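Local coordinates for aminotransferase (Bacillus subtilis, PDB 6L1O), which is a pyridoxal-phosphate-dependent aminotransferase that takes part in the biosynthesis of the dipeptide antibiotic bacilysin, at residues G118-V123 with P162-K167; Y143-Y148 with P155-I160. All coordinates share one frame; numbering follows the deposited sequence.

Contact 1: residues G118-V123 with P162-K167; sequences GDIALV and PAVLEK
Ile120 meets Lys167 through both backbone and side chain, and Val164 through its side chain alone. The amide of Ile120, where strand 120-125 begins, donates a hydrogen bond to the carbonyl O of Lys167, with 3.0 Å between Ile120 N and Lys167 O. The N-H points almost straight at the oxygen (176°), although the donor stands well above the carbonyl plane. Followed outward, the Ile120 side chain starts with CB lying against that same carbonyl, 3.8 Å from Lys167 O. CG1 is turned anti to the carbonyl carbon (chi1 -82°), and the extended chi2 carries CD1 outward to the loop 162-167. There CD1 touches Val164 CB at 3.7 Å and Lys167 CB at 4.0 Å, the Ile120 side chain crossing each of theirs at about a right angle. CG2, the other branch, packs within the sheet on Tyr143. A beta-branched, wholly apolar residue suits this spot, since one branch can serve the sheet and the other the loop. Lys167 contributes its CB, while the rest of its bent chain leads the amine away. Asp119 has its carboxylate engaged by the backbone N of Asn116, in the turn before the strand. The bond from Ile120 to Lys167, continued by backbone pairing of Ile120 with Lys169, belongs to the parallel pairing of strands 120-125 and 168-174, neighbours in the seven-stranded mixed sheet of this class I aminotransferase.

Contact 2: residues Y143-Y148 with P155-I160; sequences YEMPLY and PDFEKI
Leu147 and Pro155 bring the two backbones closest, with 5.3 Å between Leu147 CA and Pro155 CA. Segment 143-148 is extended and begins within strand 141-146, whereas 155-160 curls into a short helical turn at 157-159. No direct hydrogen bond joins them; a water bridges instead, donating to Pro146 O at 2.7 Å and accepting from Asp156 N at 2.9 Å. Asp156 OD1 accepts from Glu158 N in an Asx turn, and Asp156 O from Lys159 N.

The side chains then close the gap with apolar contacts. Leu147 CD2 lies 3.9 Å from Pro155 CD, the two side chains running side by side in the same direction, and the compact proline ring also rests its CB on Met145 CB. The flexible, unbranched Met145 reaches farther: chi1 and chi2 carry its chain out, and the bend at chi3 turns only the methyl aside. Its SD comes to 4.1 Å from Phe157 CE1, near the ring plane, a Met-aromatic contact at the edge, and also touches Ile160 CD1. Tyr143, its CG anti to the backbone N (chi1 -175°), brings CE2 to 3.6 Å from Ile160 CG2, the methyl approaching the ring obliquely. Tyrosine suits this place because its apolar ring packs here while its OH hydrogen-bonds to Asp161 N.

Met145 also packs on Met171 and Leu173 of strand 168-174, while helix 186-199 contributes Phe188 against Pro155 and Phe195 against both Phe157 and Ile160.

Contact 2 is nested along the chain inside the loop closed by contact 1, and their centres lie 12 Å apart. They meet in one sheet, where the outermost strand 141-146 runs parallel to 120-125: Ala121 O lies 2.9 Å from Tyr143 N and Val123 O 2.8 Å from Met145 N, both probable hydrogen bonds. Side chains join them too, with Leu122 CD2 at 3.5 Å from Tyr143 CD2. Tyr143 thus belongs to contact 2 while leaning on contact 1. Contact 1 is remote from the cofactor. Contact 2 comes nearer, the Leu147 side chain being about 11 Å from the bound pyridoxal-5'-phosphate and about 9 Å from the side chain of Asn178, which lines the pyridoxal-phosphate pocket.

Contact 1: residues G118-V123 with P162-K167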
loop_
_atom_site.group_PDB
_atom_site.type_symbol
_atom_site.label_atom_id
_atom_site.label_comp_id
_atom_site.label_asym_id
_atom_site.label_seq_id
_atom_site.Cartn_x
_atom_site.Cartn_y
_atom_site.Cartn_z
ATOM N N GLY B 118 5.302 18.407 14.245
ATOM C CA GLY B 118 5.213 19.798 14.614
ATOM C C GLY B 118 4.813 20.815 13.572
ATOM O O GLY B 118 4.473 21.879 13.930
ATOM N N ASP B 119 4.849 20.485 12.300
ATOM C CA ASP B 119 4.401 21.382 11.263
ATOM C C ASP B 119 2.849 21.513 11.355
ATOM O O ASP B 119 2.202 20.713 11.934
ATOM C CB ASP B 119 4.750 20.819 9.878
ATOM C CG ASP B 119 6.211 20.970 9.490
ATOM O OD1 ASP B 119 6.945 21.683 10.150
ATOM O OD2 ASP B 119 6.628 20.388 8.478
ATOM N N ILE B 120 2.295 22.533 10.754
ATOM C CA ILE B 120 0.866 22.737 10.672
ATOM C C ILE B 120 0.402 22.301 9.295
ATOM O O ILE B 120 1.064 22.592 8.299
ATOM C CB ILE B 120 0.477 24.210 10.942
ATOM C CG1 ILE B 120 0.418 24.427 12.457
ATOM C CG2 ILE B 120 -0.863 24.568 10.304
ATOM C CD1 ILE B 120 0.315 25.869 12.916
ATOM N N ALA B 121 -0.750 21.620 9.249
ATOM C CA ALA B 121 -1.453 21.342 7.991
ATOM C C ALA B 121 -2.789 22.121 8.001
ATOM O O ALA B 121 -3.534 22.064 8.973
ATOM C CB ALA B 121 -1.696 19.857 7.830
ATOM N N LEU B 122 -3.020 22.875 6.953
ATOM C CA LEU B 122 -4.263 23.578 6.755
ATOM C C LEU B 122 -5.309 22.637 6.120
ATOM O O LEU B 122 -5.076 22.153 4.995
ATOM C CB LEU B 122 -4.046 24.764 5.840
ATOM C CG LEU B 122 -3.101 25.870 6.360
ATOM C CD1 LEU B 122 -2.633 26.751 5.226
ATOM C CD2 LEU B 122 -3.835 26.653 7.407
ATOM N N VAL B 123 -6.429 22.428 6.816
ATOM C CA VAL B 123 -7.443 21.482 6.415
ATOM C C VAL B 123 -8.827 22.127 6.400
ATOM O O VAL B 123 -9.210 22.807 7.346
ATOM C CB VAL B 123 -7.495 20.251 7.368
ATOM C CG1 VAL B 123 -8.605 19.289 6.986
ATOM C CG2 VAL B 123 -6.182 19.502 7.356
ATOM N N PRO B 162 -2.006 34.926 10.185
ATOM C CA PRO B 162 -0.639 34.977 9.621
ATOM C C PRO B 162 0.444 34.408 10.545
ATOM O O PRO B 162 1.532 34.100 10.078
ATOM C CB PRO B 162 -0.406 36.478 9.387
ATOM C CG PRO B 162 -1.768 37.086 9.328
ATOM C CD PRO B 162 -2.584 36.286 10.294
ATOM N N ALA B 163 0.134 34.290 11.834
ATOM C CA ALA B 163 1.005 33.660 12.811
ATOM C C ALA B 163 1.303 32.199 12.532
ATOM O O ALA B 163 2.366 31.732 12.937
ATOM C CB ALA B 163 0.368 33.747 14.189
ATOM N N VAL B 164 0.376 31.480 11.885
ATOM C CA VAL B 164 0.567 30.049 11.593
ATOM C C VAL B 164 1.228 29.747 10.253
ATOM O O VAL B 164 1.621 28.602 10.002
ATOM C CB VAL B 164 -0.744 29.247 11.688
ATOM C CG1 VAL B 164 -1.446 29.521 13.003
ATOM C CG2 VAL B 164 -1.672 29.518 10.507
ATOM N N LEU B 165 1.359 30.766 9.414
ATOM C CA LEU B 165 1.782 30.591 8.030
ATOM C C LEU B 165 3.218 30.125 7.889
ATOM O O LEU B 165 3.565 29.473 6.891
ATOM C CB LEU B 165 1.541 31.890 7.246
ATOM C CG LEU B 165 0.064 32.260 7.089
ATOM C CD1 LEU B 165 -0.059 33.531 6.260
ATOM C CD2 LEU B 165 -0.751 31.145 6.420
ATOM N N GLU B 166 4.044 30.410 8.891
ATOM C CA GLU B 166 5.424 29.896 8.907
ATOM C C GLU B 166 5.479 28.410 9.226
ATOM O O GLU B 166 6.201 27.635 8.579
ATOM C CB GLU B 166 6.290 30.667 9.927
ATOM C CG GLU B 166 7.188 31.748 9.304
ATOM C CD GLU B 166 8.326 31.186 8.447
ATOM O OE1 GLU B 166 8.436 29.942 8.264
ATOM O OE2 GLU B 166 9.129 32.005 7.952
ATOM N N LYS B 167 4.739 28.003 10.241
ATOM C CA LYS B 167 4.638 26.582 10.562
ATOM C C LYS B 167 3.792 25.794 9.560
ATOM O O LYS B 167 3.967 24.592 9.448
ATOM C CB LYS B 167 4.125 26.357 11.968
ATOM C CG LYS B 167 5.143 26.763 13.035
ATOM C CD LYS B 167 6.568 26.340 12.619
ATOM C CE LYS B 167 7.594 26.512 13.720
ATOM N NZ LYS B 167 8.747 27.319 13.181
#

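Contact 2: residues Y143-Y148 with P155-I160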
loop_
_atom_site.group_PDB
_atom_site.type_symbol
_atom_site.label_atom_id
_atom_site.label_comp_id
_atom_site.label_asym_id
_atom_site.label_seq_id
_atom_site.Cartn_x
_atom_site.Cartn_y
_atom_site.Cartn_z
ATOM N N TYR B 143 -4.727 22.965 11.408
ATOM C CA TYR B 143 -5.346 24.281 11.472
ATOM C C TYR B 143 -6.503 24.326 10.482
ATOM O O TYR B 143 -6.304 24.101 9.294
ATOM C CB TYR B 143 -4.315 25.380 11.193
ATOM C CG TYR B 143 -4.853 26.786 11.355
ATOM C CD1 TYR B 143 -4.721 27.480 12.578
ATOM C CD2 TYR B 143 -5.533 27.429 10.314
ATOM C CE1 TYR B 143 -5.233 28.782 12.737
ATOM C CE2 TYR B 143 -6.063 28.725 10.482
ATOM C CZ TYR B 143 -5.903 29.391 11.686
ATOM O OH TYR B 143 -6.398 30.677 11.830
ATOM N N GLU B 144 -7.708 24.639 10.968
ATOM C CA GLU B 144 -8.933 24.622 10.139
ATOM C C GLU B 144 -9.125 25.814 9.197
ATOM O O GLU B 144 -8.862 26.968 9.561
ATOM C CB GLU B 144 -10.142 24.453 11.025
ATOM C CG GLU B 144 -10.173 23.135 11.748
ATOM C CD GLU B 144 -11.329 22.981 12.708
ATOM O OE1 GLU B 144 -12.146 23.913 12.844
ATOM O OE2 GLU B 144 -11.445 21.902 13.335
ATOM N N MET B 145 -9.532 25.534 7.960
ATOM C CA MET B 145 -10.015 26.548 7.046
ATOM C C MET B 145 -11.517 26.353 6.891
ATOM O O MET B 145 -11.947 25.391 6.290
ATOM C CB MET B 145 -9.337 26.486 5.696
ATOM C CG MET B 145 -7.810 26.475 5.704
ATOM S SD MET B 145 -7.200 26.460 4.001
ATOM C CE MET B 145 -7.626 24.772 3.560
ATOM N N PRO B 146 -12.334 27.262 7.468
ATOM C CA PRO B 146 -13.773 27.032 7.437
ATOM C C PRO B 146 -14.388 27.272 6.047
ATOM O O PRO B 146 -14.033 28.223 5.327
ATOM C CB PRO B 146 -14.303 28.013 8.473
ATOM C CG PRO B 146 -13.305 29.073 8.543
ATOM C CD PRO B 146 -11.980 28.410 8.339
ATOM N N LEU B 147 -15.245 26.364 5.631
ATOM C CA LEU B 147 -15.955 26.519 4.347
ATOM C C LEU B 147 -17.389 26.892 4.675
ATOM O O LEU B 147 -18.144 26.091 5.251
ATOM C CB LEU B 147 -15.876 25.240 3.510
ATOM C CG LEU B 147 -14.539 24.533 3.331
ATOM C CD1 LEU B 147 -14.662 23.316 2.418
ATOM C CD2 LEU B 147 -13.460 25.487 2.857
ATOM N N TYR B 148 -17.775 28.125 4.337
ATOM C CA TYR B 148 -19.120 28.567 4.594
ATOM C C TYR B 148 -19.925 28.628 3.294
ATOM O O TYR B 148 -19.373 29.012 2.233
ATOM C CB TYR B 148 -19.098 29.957 5.264
ATOM C CG TYR B 148 -18.404 29.964 6.592
ATOM C CD1 TYR B 148 -18.910 29.227 7.658
ATOM C CD2 TYR B 148 -17.281 30.720 6.798
ATOM C CE1 TYR B 148 -18.282 29.229 8.901
ATOM C CE2 TYR B 148 -16.646 30.754 8.039
ATOM C CZ TYR B 148 -17.160 30.014 9.083
ATOM O OH TYR B 148 -16.518 30.003 10.292
ATOM N N PRO B 155 -12.515 28.313 0.774
ATOM C CA PRO B 155 -11.888 28.911 1.953
ATOM C C PRO B 155 -11.495 30.377 1.623
ATOM O O PRO B 155 -11.233 30.699 0.465
ATOM C CB PRO B 155 -10.630 28.068 2.131
ATOM C CG PRO B 155 -10.262 27.669 0.741
ATOM C CD PRO B 155 -11.590 27.405 0.081
ATOM N N ASP B 156 -11.531 31.232 2.638
ATOM C CA ASP B 156 -10.995 32.592 2.552
ATOM C C ASP B 156 -9.581 32.570 3.153
ATOM O O ASP B 156 -9.410 32.513 4.378
ATOM C CB ASP B 156 -11.900 33.565 3.315
ATOM C CG ASP B 156 -11.475 35.026 3.139
ATOM O OD1 ASP B 156 -10.324 35.303 2.696
ATOM O OD2 ASP B 156 -12.319 35.892 3.475
ATOM N N PHE B 157 -8.585 32.653 2.297
ATOM C CA PHE B 157 -7.176 32.456 2.715
ATOM C C PHE B 157 -6.645 33.620 3.566
ATOM O O PHE B 157 -5.718 33.441 4.368
ATOM C CB PHE B 157 -6.280 32.265 1.505
ATOM C CG PHE B 157 -6.607 31.029 0.690
ATOM C CD1 PHE B 157 -6.520 29.767 1.268
ATOM C CD2 PHE B 157 -6.986 31.132 -0.617
ATOM C CE1 PHE B 157 -6.820 28.622 0.544
ATOM C CE2 PHE B 157 -7.299 29.991 -1.373
ATOM C CZ PHE B 157 -7.189 28.737 -0.789
ATOM N N GLU B 158 -7.257 34.790 3.406
ATOM C CA GLU B 158 -6.920 35.964 4.206
ATOM C C GLU B 158 -7.499 35.911 5.616
ATOM O O GLU B 158 -7.064 36.666 6.478
ATOM C CB GLU B 158 -7.401 37.222 3.483
ATOM C CG GLU B 158 -6.659 37.487 2.189
ATOM C CD GLU B 158 -5.176 37.809 2.418
ATOM O OE1 GLU B 158 -4.844 38.425 3.457
ATOM O OE2 GLU B 158 -4.334 37.453 1.557
ATOM N N LYS B 159 -8.448 35.003 5.860
ATOM C CA LYS B 159 -8.965 34.780 7.196
ATOM C C LYS B 159 -7.991 33.988 8.071
ATOM O O LYS B 159 -8.166 33.941 9.254
ATOM C CB LYS B 159 -10.339 34.099 7.146
ATOM N N ILE B 160 -6.983 33.361 7.472
ATOM C CA ILE B 160 -6.059 32.514 8.206
ATOM C C ILE B 160 -5.104 33.431 8.982
ATOM O O ILE B 160 -4.550 34.390 8.430
ATOM C CB ILE B 160 -5.235 31.605 7.285
ATOM C CG1 ILE B 160 -6.160 30.653 6.481
ATOM C CG2 ILE B 160 -4.255 30.784 8.108
ATOM C CD1 ILE B 160 -5.450 30.017 5.280
HETATM O O HOH W 1 -12.162 30.164 5.288
#